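Local structure of glutamine synthetase (Helicobacter pylori, 5ZLI) at residues 128-133 with 390-395; 132-137 with 383-388; 140-145 with 204-209; 276-281 with 378-383. The protein is a type I glutamine synthetase, a dodecameric enzyme whose chain pairs a beta-grasp domain with a larger catalytic domain. One frame throughout, in Å; residues are numbered along the deposited sequence.

In the fold
All four interactions fall within the catalytic domain. Helix 377-393 serves three of them, meeting in turn strand 278-286 (interaction 4), strand 133-145 (interaction 2) and the loop ahead of that strand (interaction 1). Strands 133-145 and 278-286 are antiparallel neighbours in one mixed sheet, so interactions 2 and 4, whose centres are 10 Å apart, touch directly. Interaction 1 lies at the surface, with its centre 10 Å from that of interaction 2. Interaction 3 uses the far end of strand 133-145 with helix 200-212, its centre 36 Å from that of interaction 1. Along the chain, interaction 3 closes before interaction 4 opens, and the late helix 377-393 returns to strands that come much earlier in the sequence.

Interaction 1 of 4, residues 128-133 with 390-395; sequences SGLGDV and DGVKNK
Leu130 and Val392 reach toward each other tip to tip where the loop joining helix 114-128 to strand 133-145 approaches the last turn of helix 377-393, at the surface of the glutamine synthetase catalytic domain. Side chains span the gap, since the CA atoms of Leu130 and Val392 remain 8.2 Å apart. The CD1 methyl of Leu130 does the touching and lies 4.1 Å from Val392 CG1. That valine branch stands anti to its backbone nitrogen (chi1 171°) and is thereby turned to the loop, while Val392 also packs on Phe303 of helix 302-313. A branched leucine is long enough to bridge the distance, and a compact valine offers it an apolar surface. Gly129 makes the turn into the loop possible: its positive phi of 83°, just after the helix, would press any CB against the preceding carbonyl oxygen. Lys393 suits the margin because it can offer its aliphatic stem to Leu130 at an exposed position; the chain then bends at chi3 and chi4. Its side chain crosses that of Leu130 at about a right angle, and the methylene CG is the atom that comes within 4.1 Å of Leu130 CD1.

Interaction 2 of 4, residues 132-137 with 383-388; sequences DVAYFG and AILMAG
Helix-on-sheet packing in the glutamine synthetase catalytic domain brings Ala134 and Phe136, on strand 133-145, against Ile384 and Leu385 of helix 377-393. The strand belongs to the large mixed sheet of this domain. The two short segments have axes 10.7 Å apart at closest approach and run at 129° to each other, so the helix passes slantwise over the strand and meets it at a few side chains. Strand alternation selects them: Ala134 and Phe136 direct their CB atoms to the helix, whereas Tyr135 between them serves the other face, where its ring meets Trp285 edge-to-face. On the helix, the successive residues Ile384 and Leu385 share the work. Where the backbones come nearest, at Ala134 and Leu385, an alanine keeps the strand side low and the leucine fills the interval. Both leucine methyls converge on Ala134 CB, CD2 at 4.1 Å and CD1 at 4.2 Å. Leu385 achieves this with CG anti to the backbone nitrogen (chi1 175°). Phe136 reaches farther and presents the edge of its ring to the helix, with Leu385 CB near the ring plane, 4.3 Å from CZ. Its ring also stacks with Phe381, one turn earlier on the same helix, and touches Leu238 and Ala241 of helix 238-258. Every touching residue is buried and apolar, and the segments meet through van der Waals contacts. At the same ring edge lies the CG2 branch of Ile384, 3.7 Å from Phe136 CE2 and 3.9 Å from Phe136 CZ.

Interaction 3 of 4, residues 140-145 with 204-209; sequences NEFFIF and TEIVKV
A single methyl, CD1 of Ile206, carries the close part of this contact by touching both Ile144 and Phe142. The two isoleucines reach for each other tip to tip, Ile144 CD1 lying 4.1 Å from Ile206 CD1. Phe142 comes from the opposite direction to Ile206 and brings its CZ to 4.2 Å from the same CD1, with the methyl set obliquely to the ring. An extended outer torsion (chi2 168°) lets Ile206 project far enough to meet both. Behind these tips the segments stand well apart, as the 11.5 Å between the CA atoms of Ile144 and Ile206 tells, and the long, flat phenylalanine can carry CZ across such a separation. Here helix 200-212 lies over the end of strand 133-145 in the central mixed sheet of the catalytic domain. Helix 238-258 contributes Val252 and Val255 to the flanks of Ile206, so its long, branched side chain sits among apolar neighbours. Alternate strand residues Phe142 and Ile144 face the helix, while Phe145 packs on Tyr479 of a third subunit. The outer part of helix 200-212 is of another character. Glu205 and Lys208 are partly exposed and polar, and Lys208 NZ forms a salt bridge with Glu25 OE1 of a second subunit.

Interaction 4 of 4, residues 276-281 with 378-383; sequences SGMHTH and YLAFAA
A sulfur-aromatic contact sets this packing apart: Met278 SD lies 5.4 Å from the centroid of the Phe381 ring, obliquely placed at 63° from the ring normal. The terminal methyl makes the atomic contact, with Met278 CE 4.1 Å from Phe381 CE1. Met278 runs out fully extended through its first two torsions, CG anti to the backbone nitrogen, and then bends at chi3 (65°), which brings CE round to the helix. That same methyl meets Ala380 CB at 4.4 Å, where a small residue allows a bulky, flexible neighbour to settle against the helix surface. Thr280 approaches the ring differently. Its CG2 methyl lies near the ring plane, at the edge, 3.6 Å from Phe381 CE1, so this one ring carbon meets both strand residues. The strand is 278-286, flanked in the catalytic domain's mixed sheet by antiparallel strands 133-145 and 366-368, and helix 377-393 packs over it with the short segment axes 11.3 Å apart and inclined at 40°. Alternation turns Met278 and Thr280 to the helix; His281, which does not reach it, makes a weak hydrogen bond through NE2 to Glu367 OE1. Threonine suits its place by serving two partners: the methyl meets the aromatic ring, and the buried OG1 hydrogen-bonds to Phe368 O of the next strand. Phe381 leaves the helix with its CB pointing neither at the strand nor away, and it is the end of the ring that closes the gap. Leu238 and Ala242 of helix 238-258 also pack against Phe381.

Interaction 1 of 4, residues 128-133 with 390-395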
loop_
_atom_site.group_PDB
_atom_site.type_symbol
_atom_site.label_atom_id
_atom_site.label_comp_id
_atom_site.label_asym_id
_atom_site.label_seq_id
_atom_site.Cartn_x
_atom_site.Cartn_y
_atom_site.Cartn_z
ATOM N N SER B 128 54.911 -16.263 -47.203
ATOM C CA SER B 128 54.594 -16.279 -48.627
ATOM C C SER B 128 55.249 -15.143 -49.393
ATOM O O SER B 128 55.147 -15.123 -50.628
ATOM C CB SER B 128 53.082 -16.260 -48.857
ATOM O OG SER B 128 52.524 -14.985 -48.632
ATOM N N GLY B 129 55.816 -14.142 -48.708
ATOM C CA GLY B 129 56.488 -13.084 -49.428
ATOM C C GLY B 129 55.588 -11.987 -49.943
ATOM O O GLY B 129 56.099 -10.999 -50.482
ATOM N N LEU B 130 54.270 -12.190 -49.937
ATOM C CA LEU B 130 53.343 -11.163 -50.409
ATOM C C LEU B 130 53.430 -9.890 -49.568
ATOM O O LEU B 130 53.212 -8.789 -50.088
ATOM C CB LEU B 130 51.921 -11.727 -50.453
ATOM C CG LEU B 130 51.909 -12.933 -51.398
ATOM C CD1 LEU B 130 50.555 -13.632 -51.430
ATOM C CD2 LEU B 130 52.400 -12.552 -52.801
ATOM N N GLY B 131 53.625 -10.029 -48.248
ATOM C CA GLY B 131 53.706 -8.893 -47.345
ATOM C C GLY B 131 54.584 -9.130 -46.128
ATOM O O GLY B 131 54.994 -10.256 -45.841
ATOM N N ASP B 132 54.864 -8.038 -45.402
ATOM C CA ASP B 132 55.563 -8.112 -44.110
ATOM C C ASP B 132 54.592 -8.024 -42.941
ATOM O O ASP B 132 54.605 -8.860 -42.028
ATOM C CB ASP B 132 56.560 -6.956 -43.874
ATOM C CG ASP B 132 57.716 -6.903 -44.857
ATOM O OD1 ASP B 132 58.075 -7.906 -45.533
ATOM O OD2 ASP B 132 58.334 -5.824 -44.865
ATOM N N VAL B 133 53.771 -6.983 -42.946
ATOM C CA VAL B 133 52.818 -6.687 -41.894
ATOM C C VAL B 133 51.435 -6.670 -42.517
ATOM O O VAL B 133 51.296 -6.459 -43.722
ATOM C CB VAL B 133 53.135 -5.331 -41.233
ATOM C CG1 VAL B 133 52.296 -5.155 -39.978
ATOM C CG2 VAL B 133 54.613 -5.188 -40.946
ATOM N N ASP B 390 44.240 -15.305 -50.642
ATOM C CA ASP B 390 43.739 -16.091 -51.757
ATOM C C ASP B 390 43.493 -15.196 -52.970
ATOM O O ASP B 390 43.826 -15.557 -54.106
ATOM C CB ASP B 390 42.448 -16.799 -51.333
ATOM C CG ASP B 390 42.165 -18.036 -52.146
ATOM O OD1 ASP B 390 42.996 -18.973 -52.117
ATOM O OD2 ASP B 390 41.109 -18.071 -52.806
ATOM N N GLY B 391 42.973 -13.988 -52.730
ATOM C CA GLY B 391 42.710 -13.062 -53.821
ATOM C C GLY B 391 43.965 -12.663 -54.574
ATOM O O GLY B 391 43.949 -12.534 -55.801
ATOM N N VAL B 392 45.060 -12.418 -53.844
ATOM C CA VAL B 392 46.302 -12.008 -54.491
ATOM C C VAL B 392 46.958 -13.194 -55.194
ATOM O O VAL B 392 47.494 -13.062 -56.304
ATOM C CB VAL B 392 47.258 -11.377 -53.461
ATOM C CG1 VAL B 392 48.624 -11.153 -54.082
ATOM C CG2 VAL B 392 46.698 -10.087 -52.937
ATOM N N LYS B 393 46.891 -14.376 -54.574
ATOM C CA LYS B 393 47.437 -15.573 -55.193
ATOM C C LYS B 393 46.736 -15.845 -56.509
ATOM O O LYS B 393 47.383 -15.979 -57.550
ATOM C CB LYS B 393 47.295 -16.765 -54.234
ATOM C CG LYS B 393 48.195 -16.671 -52.977
ATOM C CD LYS B 393 47.810 -17.694 -51.900
ATOM C CE LYS B 393 48.361 -19.075 -52.213
ATOM N NZ LYS B 393 49.827 -19.203 -51.911
ATOM N N ASN B 394 45.402 -15.869 -56.493
ATOM C CA ASN B 394 44.613 -16.229 -57.663
ATOM C C ASN B 394 44.172 -15.028 -58.494
ATOM O O ASN B 394 43.241 -15.165 -59.312
ATOM C CB ASN B 394 43.399 -17.055 -57.259
ATOM C CG ASN B 394 43.785 -18.318 -56.557
ATOM O OD1 ASN B 394 44.881 -18.406 -55.997
ATOM N ND2 ASN B 394 42.913 -19.318 -56.602
ATOM N N LYS B 395 44.792 -13.864 -58.279
ATOM C CA LYS B 395 44.516 -12.645 -59.037
ATOM C C LYS B 395 43.015 -12.452 -59.243
ATOM O O LYS B 395 42.533 -12.278 -60.361
ATOM C CB LYS B 395 45.221 -12.722 -60.389
ATOM C CG LYS B 395 46.705 -13.095 -60.358
ATOM C CD LYS B 395 47.657 -11.939 -60.019
ATOM C CE LYS B 395 49.071 -12.236 -60.519
ATOM N NZ LYS B 395 49.997 -11.082 -60.415
#

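Interaction 2 of 4, residues 132-137 with 383-388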
loop_
_atom_site.group_PDB
_atom_site.type_symbol
_atom_site.label_atom_id
_atom_site.label_comp_id
_atom_site.label_asym_id
_atom_site.label_seq_id
_atom_site.Cartn_x
_atom_site.Cartn_y
_atom_site.Cartn_z
ATOM N N ASP B 132 54.864 -8.038 -45.402
ATOM C CA ASP B 132 55.563 -8.112 -44.110
ATOM C C ASP B 132 54.592 -8.024 -42.941
ATOM O O ASP B 132 54.605 -8.860 -42.028
ATOM C CB ASP B 132 56.560 -6.956 -43.874
ATOM C CG ASP B 132 57.716 -6.903 -44.857
ATOM O OD1 ASP B 132 58.075 -7.906 -45.533
ATOM O OD2 ASP B 132 58.334 -5.824 -44.865
ATOM N N VAL B 133 53.771 -6.983 -42.946
ATOM C CA VAL B 133 52.818 -6.687 -41.894
ATOM C C VAL B 133 51.435 -6.670 -42.517
ATOM O O VAL B 133 51.296 -6.459 -43.722
ATOM C CB VAL B 133 53.135 -5.331 -41.233
ATOM C CG1 VAL B 133 52.296 -5.155 -39.978
ATOM C CG2 VAL B 133 54.613 -5.188 -40.946
ATOM N N ALA B 134 50.416 -6.978 -41.719
ATOM C CA ALA B 134 49.027 -6.773 -42.121
ATOM C C ALA B 134 48.373 -5.928 -41.040
ATOM O O ALA B 134 48.212 -6.394 -39.907
ATOM C CB ALA B 134 48.272 -8.082 -42.330
ATOM N N TYR B 135 48.051 -4.673 -41.368
ATOM C CA TYR B 135 47.520 -3.729 -40.390
ATOM C C TYR B 135 46.000 -3.784 -40.352
ATOM O O TYR B 135 45.351 -3.669 -41.399
ATOM C CB TYR B 135 47.972 -2.312 -40.732
ATOM C CG TYR B 135 49.414 -2.042 -40.421
ATOM C CD1 TYR B 135 49.832 -1.893 -39.108
ATOM C CD2 TYR B 135 50.366 -1.912 -41.433
ATOM C CE1 TYR B 135 51.163 -1.627 -38.793
ATOM C CE2 TYR B 135 51.707 -1.637 -41.132
ATOM C CZ TYR B 135 52.095 -1.498 -39.798
ATOM O OH TYR B 135 53.396 -1.227 -39.439
ATOM N N PHE B 136 45.437 -3.900 -39.138
ATOM C CA PHE B 136 43.987 -3.915 -38.937
ATOM C C PHE B 136 43.585 -2.852 -37.929
ATOM O O PHE B 136 44.216 -2.715 -36.876
ATOM C CB PHE B 136 43.437 -5.249 -38.373
ATOM C CG PHE B 136 43.318 -6.353 -39.369
ATOM C CD1 PHE B 136 44.441 -7.009 -39.840
ATOM C CD2 PHE B 136 42.076 -6.749 -39.834
ATOM C CE1 PHE B 136 44.311 -8.038 -40.754
ATOM C CE2 PHE B 136 41.953 -7.772 -40.753
ATOM C CZ PHE B 136 43.063 -8.411 -41.206
ATOM N N GLY B 137 42.454 -2.203 -38.203
ATOM C CA GLY B 137 41.919 -1.168 -37.344
ATOM C C GLY B 137 40.410 -1.228 -37.200
ATOM O O GLY B 137 39.687 -0.829 -38.113
ATOM N N ALA B 383 40.852 -14.874 -40.494
ATOM C CA ALA B 383 40.110 -15.281 -41.694
ATOM C C ALA B 383 40.051 -14.181 -42.770
ATOM O O ALA B 383 40.171 -14.462 -43.965
ATOM C CB ALA B 383 38.708 -15.741 -41.291
ATOM N N ILE B 384 39.840 -12.930 -42.383
ATOM C CA ILE B 384 39.850 -11.865 -43.382
ATOM C C ILE B 384 41.169 -11.844 -44.131
ATOM O O ILE B 384 41.193 -11.691 -45.364
ATOM C CB ILE B 384 39.527 -10.515 -42.728
ATOM C CG1 ILE B 384 38.010 -10.411 -42.574
ATOM C CG2 ILE B 384 40.111 -9.378 -43.521
ATOM C CD1 ILE B 384 37.568 -9.469 -41.508
ATOM N N LEU B 385 42.288 -12.016 -43.413
ATOM C CA LEU B 385 43.575 -12.006 -44.100
ATOM C C LEU B 385 43.744 -13.229 -44.985
ATOM O O LEU B 385 44.234 -13.113 -46.106
ATOM C CB LEU B 385 44.716 -11.878 -43.108
ATOM C CG LEU B 385 46.063 -11.988 -43.824
ATOM C CD1 LEU B 385 46.329 -10.841 -44.811
ATOM C CD2 LEU B 385 47.187 -12.049 -42.766
ATOM N N MET B 386 43.313 -14.402 -44.527
ATOM C CA MET B 386 43.422 -15.598 -45.363
ATOM C C MET B 386 42.575 -15.492 -46.622
ATOM O O MET B 386 42.893 -16.125 -47.632
ATOM C CB MET B 386 43.002 -16.855 -44.602
ATOM C CG MET B 386 43.844 -17.263 -43.409
ATOM S SD MET B 386 45.588 -17.565 -43.703
ATOM C CE MET B 386 45.547 -19.091 -44.640
ATOM N N ALA B 387 41.495 -14.722 -46.592
ATOM C CA ALA B 387 40.672 -14.605 -47.786
ATOM C C ALA B 387 41.216 -13.580 -48.753
ATOM O O ALA B 387 41.037 -13.724 -49.969
ATOM C CB ALA B 387 39.245 -14.223 -47.426
ATOM N N GLY B 388 41.825 -12.516 -48.232
ATOM C CA GLY B 388 42.453 -11.558 -49.114
ATOM C C GLY B 388 43.679 -12.123 -49.792
ATOM O O GLY B 388 43.911 -11.857 -50.975
#

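Interaction 3 of 4, residues 140-145 with 204-209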
loop_
_atom_site.group_PDB
_atom_site.type_symbol
_atom_site.label_atom_id
_atom_site.label_comp_id
_atom_site.label_asym_id
_atom_site.label_seq_id
_atom_site.Cartn_x
_atom_site.Cartn_y
_atom_site.Cartn_z
ATOM N N ASN B 140 34.628 -0.594 -32.935
ATOM C CA ASN B 140 33.588 -1.406 -32.288
ATOM C C ASN B 140 32.549 -0.482 -31.670
ATOM O O ASN B 140 32.678 -0.045 -30.525
ATOM C CB ASN B 140 34.148 -2.337 -31.223
ATOM C CG ASN B 140 35.058 -3.388 -31.783
ATOM O OD1 ASN B 140 34.610 -4.476 -32.151
ATOM N ND2 ASN B 140 36.358 -3.087 -31.822
ATOM N N GLU B 141 31.491 -0.215 -32.432
ATOM C CA GLU B 141 30.321 0.457 -31.880
ATOM C C GLU B 141 29.699 -0.403 -30.783
ATOM O O GLU B 141 29.686 -1.638 -30.866
ATOM C CB GLU B 141 29.295 0.765 -32.984
ATOM C CG GLU B 141 29.874 1.611 -34.135
ATOM C CD GLU B 141 28.899 1.897 -35.297
ATOM O OE1 GLU B 141 27.987 1.078 -35.543
ATOM O OE2 GLU B 141 29.110 2.901 -36.026
ATOM N N PHE B 142 29.181 0.271 -29.754
ATOM C CA PHE B 142 28.629 -0.377 -28.577
ATOM C C PHE B 142 27.464 0.432 -28.039
ATOM O O PHE B 142 27.070 1.449 -28.597
ATOM C CB PHE B 142 29.669 -0.532 -27.490
ATOM C CG PHE B 142 30.237 0.770 -27.023
ATOM C CD1 PHE B 142 29.565 1.544 -26.106
ATOM C CD2 PHE B 142 31.468 1.192 -27.487
ATOM C CE1 PHE B 142 30.101 2.741 -25.677
ATOM C CE2 PHE B 142 32.003 2.345 -27.056
ATOM C CZ PHE B 142 31.315 3.143 -26.145
ATOM N N PHE B 143 26.894 -0.066 -26.957
ATOM C CA PHE B 143 25.733 0.522 -26.321
ATOM C C PHE B 143 25.966 0.533 -24.828
ATOM O O PHE B 143 26.522 -0.409 -24.262
ATOM C CB PHE B 143 24.447 -0.260 -26.590
ATOM C CG PHE B 143 23.839 -0.007 -27.925
ATOM C CD1 PHE B 143 22.908 1.020 -28.094
ATOM C CD2 PHE B 143 24.176 -0.798 -29.012
ATOM C CE1 PHE B 143 22.338 1.265 -29.328
ATOM C CE2 PHE B 143 23.605 -0.569 -30.253
ATOM C CZ PHE B 143 22.682 0.465 -30.419
ATOM N N ILE B 144 25.491 1.565 -24.180
ATOM C CA ILE B 144 25.538 1.621 -22.743
ATOM C C ILE B 144 24.114 1.740 -22.278
ATOM O O ILE B 144 23.451 2.745 -22.543
ATOM C CB ILE B 144 26.389 2.771 -22.234
ATOM C CG1 ILE B 144 27.842 2.491 -22.634
ATOM C CG2 ILE B 144 26.106 2.978 -20.726
ATOM C CD1 ILE B 144 28.878 3.309 -21.895
ATOM N N PHE B 145 23.615 0.688 -21.673
ATOM C CA PHE B 145 22.251 0.657 -21.190
ATOM C C PHE B 145 22.195 0.873 -19.676
ATOM O O PHE B 145 23.210 0.845 -18.973
ATOM C CB PHE B 145 21.606 -0.663 -21.623
ATOM C CG PHE B 145 21.404 -0.793 -23.135
ATOM C CD1 PHE B 145 20.714 0.206 -23.852
ATOM C CD2 PHE B 145 21.873 -1.909 -23.823
ATOM C CE1 PHE B 145 20.505 0.095 -25.217
ATOM C CE2 PHE B 145 21.666 -2.037 -25.195
ATOM C CZ PHE B 145 20.985 -1.039 -25.891
ATOM N N THR B 204 34.108 9.949 -22.515
ATOM C CA THR B 204 35.379 10.551 -22.165
ATOM C C THR B 204 36.122 9.728 -21.116
ATOM O O THR B 204 37.357 9.645 -21.150
ATOM C CB THR B 204 35.126 11.973 -21.685
ATOM O OG1 THR B 204 34.693 12.763 -22.802
ATOM C CG2 THR B 204 36.358 12.556 -21.139
ATOM N N GLU B 205 35.400 9.136 -20.159
ATOM C CA GLU B 205 36.061 8.328 -19.130
ATOM C C GLU B 205 36.567 7.003 -19.690
ATOM O O GLU B 205 37.543 6.444 -19.181
ATOM C CB GLU B 205 35.121 8.094 -17.950
ATOM C CG GLU B 205 35.636 7.126 -16.869
ATOM C CD GLU B 205 34.639 6.999 -15.700
ATOM O OE1 GLU B 205 33.510 7.544 -15.842
ATOM O OE2 GLU B 205 34.963 6.350 -14.664
ATOM N N ILE B 206 35.889 6.463 -20.700
ATOM C CA ILE B 206 36.369 5.255 -21.374
ATOM C C ILE B 206 37.737 5.486 -22.022
ATOM O O ILE B 206 38.720 4.812 -21.703
ATOM C CB ILE B 206 35.314 4.779 -22.387
ATOM C CG1 ILE B 206 34.155 4.154 -21.587
ATOM C CG2 ILE B 206 35.894 3.853 -23.413
ATOM C CD1 ILE B 206 32.885 3.875 -22.339
ATOM N N VAL B 207 37.832 6.443 -22.940
ATOM C CA VAL B 207 39.119 6.641 -23.594
ATOM C C VAL B 207 40.209 7.045 -22.600
ATOM O O VAL B 207 41.393 6.813 -22.846
ATOM C CB VAL B 207 38.985 7.630 -24.765
ATOM C CG1 VAL B 207 37.639 7.460 -25.451
ATOM C CG2 VAL B 207 39.168 8.987 -24.275
ATOM N N LYS B 208 39.860 7.632 -21.465
ATOM C CA LYS B 208 40.916 7.809 -20.477
ATOM C C LYS B 208 41.470 6.458 -20.054
ATOM O O LYS B 208 42.685 6.279 -19.944
ATOM C CB LYS B 208 40.414 8.595 -19.271
ATOM C CG LYS B 208 40.548 10.084 -19.449
ATOM C CD LYS B 208 41.995 10.415 -19.747
ATOM C CE LYS B 208 42.117 11.511 -20.790
ATOM N NZ LYS B 208 41.754 12.821 -20.191
ATOM N N VAL B 209 40.597 5.473 -19.881
ATOM C CA VAL B 209 41.058 4.188 -19.400
ATOM C C VAL B 209 41.619 3.360 -20.540
ATOM O O VAL B 209 42.524 2.545 -20.323
ATOM C CB VAL B 209 39.947 3.448 -18.645
ATOM C CG1 VAL B 209 40.442 2.072 -18.212
ATOM C CG2 VAL B 209 39.532 4.239 -17.441
#

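Interaction 4 of 4, residues 276-281 with 378-383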
loop_
_atom_site.group_PDB
_atom_site.type_symbol
_atom_site.label_atom_id
_atom_site.label_comp_id
_atom_site.label_asym_id
_atom_site.label_seq_id
_atom_site.Cartn_x
_atom_site.Cartn_y
_atom_site.Cartn_z
ATOM N N SER B 276 25.137 -2.370 -34.196
ATOM C CA SER B 276 26.522 -2.054 -33.907
ATOM C C SER B 276 27.404 -2.792 -34.901
ATOM O O SER B 276 27.184 -3.971 -35.178
ATOM C CB SER B 276 26.870 -2.421 -32.475
ATOM O OG SER B 276 26.140 -1.580 -31.596
ATOM N N GLY B 277 28.370 -2.085 -35.472
ATOM C CA GLY B 277 29.253 -2.742 -36.402
ATOM C C GLY B 277 30.634 -2.882 -35.820
ATOM O O GLY B 277 30.956 -2.232 -34.817
ATOM N N MET B 278 31.436 -3.775 -36.395
ATOM C CA MET B 278 32.884 -3.724 -36.238
ATOM C C MET B 278 33.422 -3.369 -37.618
ATOM O O MET B 278 33.786 -4.233 -38.410
ATOM C CB MET B 278 33.484 -5.031 -35.684
ATOM C CG MET B 278 34.980 -4.941 -35.366
ATOM S SD MET B 278 35.736 -6.471 -34.755
ATOM C CE MET B 278 35.541 -7.518 -36.203
ATOM N N HIS B 279 33.393 -2.074 -37.925
ATOM C CA HIS B 279 33.993 -1.534 -39.133
ATOM C C HIS B 279 35.504 -1.754 -39.075
ATOM O O HIS B 279 36.219 -1.146 -38.269
ATOM C CB HIS B 279 33.620 -0.060 -39.267
ATOM C CG HIS B 279 32.147 0.164 -39.382
ATOM N ND1 HIS B 279 31.295 -0.786 -39.908
ATOM C CD2 HIS B 279 31.364 1.194 -38.985
ATOM C CE1 HIS B 279 30.054 -0.335 -39.864
ATOM N NE2 HIS B 279 30.068 0.860 -39.302
ATOM N N THR B 280 35.979 -2.671 -39.903
ATOM C CA THR B 280 37.354 -3.152 -39.878
ATOM C C THR B 280 38.102 -2.572 -41.075
ATOM O O THR B 280 37.626 -2.656 -42.211
ATOM C CB THR B 280 37.369 -4.692 -39.862
ATOM O OG1 THR B 280 36.156 -5.175 -40.430
ATOM C CG2 THR B 280 37.402 -5.216 -38.461
ATOM N N HIS B 281 39.239 -1.944 -40.811
ATOM C CA HIS B 281 40.063 -1.312 -41.831
ATOM C C HIS B 281 41.322 -2.144 -42.068
ATOM O O HIS B 281 42.048 -2.449 -41.111
ATOM C CB HIS B 281 40.450 0.118 -41.405
ATOM C CG HIS B 281 39.310 1.100 -41.360
ATOM N ND1 HIS B 281 39.479 2.440 -41.657
ATOM C CD2 HIS B 281 37.998 0.950 -41.051
ATOM C CE1 HIS B 281 38.322 3.070 -41.540
ATOM N NE2 HIS B 281 37.405 2.189 -41.175
ATOM N N TYR B 378 40.284 -12.508 -33.139
ATOM C CA TYR B 378 41.392 -13.285 -33.675
ATOM C C TYR B 378 40.964 -14.040 -34.926
ATOM O O TYR B 378 41.527 -13.850 -36.015
ATOM C CB TYR B 378 41.924 -14.220 -32.596
ATOM C CG TYR B 378 42.391 -13.452 -31.396
ATOM C CD1 TYR B 378 43.587 -12.746 -31.436
ATOM C CD2 TYR B 378 41.647 -13.433 -30.222
ATOM C CE1 TYR B 378 44.034 -12.025 -30.349
ATOM C CE2 TYR B 378 42.096 -12.720 -29.128
ATOM C CZ TYR B 378 43.295 -12.017 -29.208
ATOM O OH TYR B 378 43.729 -11.302 -28.142
ATOM N N LEU B 379 39.912 -14.851 -34.794
ATOM C CA LEU B 379 39.421 -15.646 -35.911
ATOM C C LEU B 379 38.973 -14.738 -37.045
ATOM O O LEU B 379 39.384 -14.928 -38.191
ATOM C CB LEU B 379 38.272 -16.556 -35.440
ATOM C CG LEU B 379 38.485 -17.557 -34.266
ATOM C CD1 LEU B 379 37.309 -18.491 -34.129
ATOM C CD2 LEU B 379 39.755 -18.388 -34.375
ATOM N N ALA B 380 38.220 -13.682 -36.725
ATOM C CA ALA B 380 37.774 -12.741 -37.752
ATOM C C ALA B 380 38.967 -12.169 -38.528
ATOM O O ALA B 380 39.028 -12.261 -39.768
ATOM C CB ALA B 380 36.942 -11.615 -37.128
ATOM N N PHE B 381 39.929 -11.565 -37.821
ATOM C CA PHE B 381 41.067 -10.974 -38.520
ATOM C C PHE B 381 41.843 -12.037 -39.282
ATOM O O PHE B 381 42.131 -11.875 -40.479
ATOM C CB PHE B 381 41.977 -10.248 -37.539
ATOM C CG PHE B 381 41.325 -9.106 -36.861
ATOM C CD1 PHE B 381 40.158 -8.562 -37.365
ATOM C CD2 PHE B 381 41.858 -8.581 -35.709
ATOM C CE1 PHE B 381 39.560 -7.521 -36.745
ATOM C CE2 PHE B 381 41.255 -7.533 -35.079
ATOM C CZ PHE B 381 40.107 -7.002 -35.601
ATOM N N ALA B 382 42.167 -13.146 -38.606
ATOM C CA ALA B 382 42.855 -14.249 -39.262
ATOM C C ALA B 382 42.158 -14.633 -40.554
ATOM O O ALA B 382 42.795 -14.761 -41.598
ATOM C CB ALA B 382 42.953 -15.444 -38.325
ATOM N N ALA B 383 40.852 -14.874 -40.494
ATOM C CA ALA B 383 40.110 -15.281 -41.694
ATOM C C ALA B 383 40.051 -14.181 -42.770
ATOM O O ALA B 383 40.171 -14.462 -43.965
ATOM C CB ALA B 383 38.708 -15.741 -41.291
#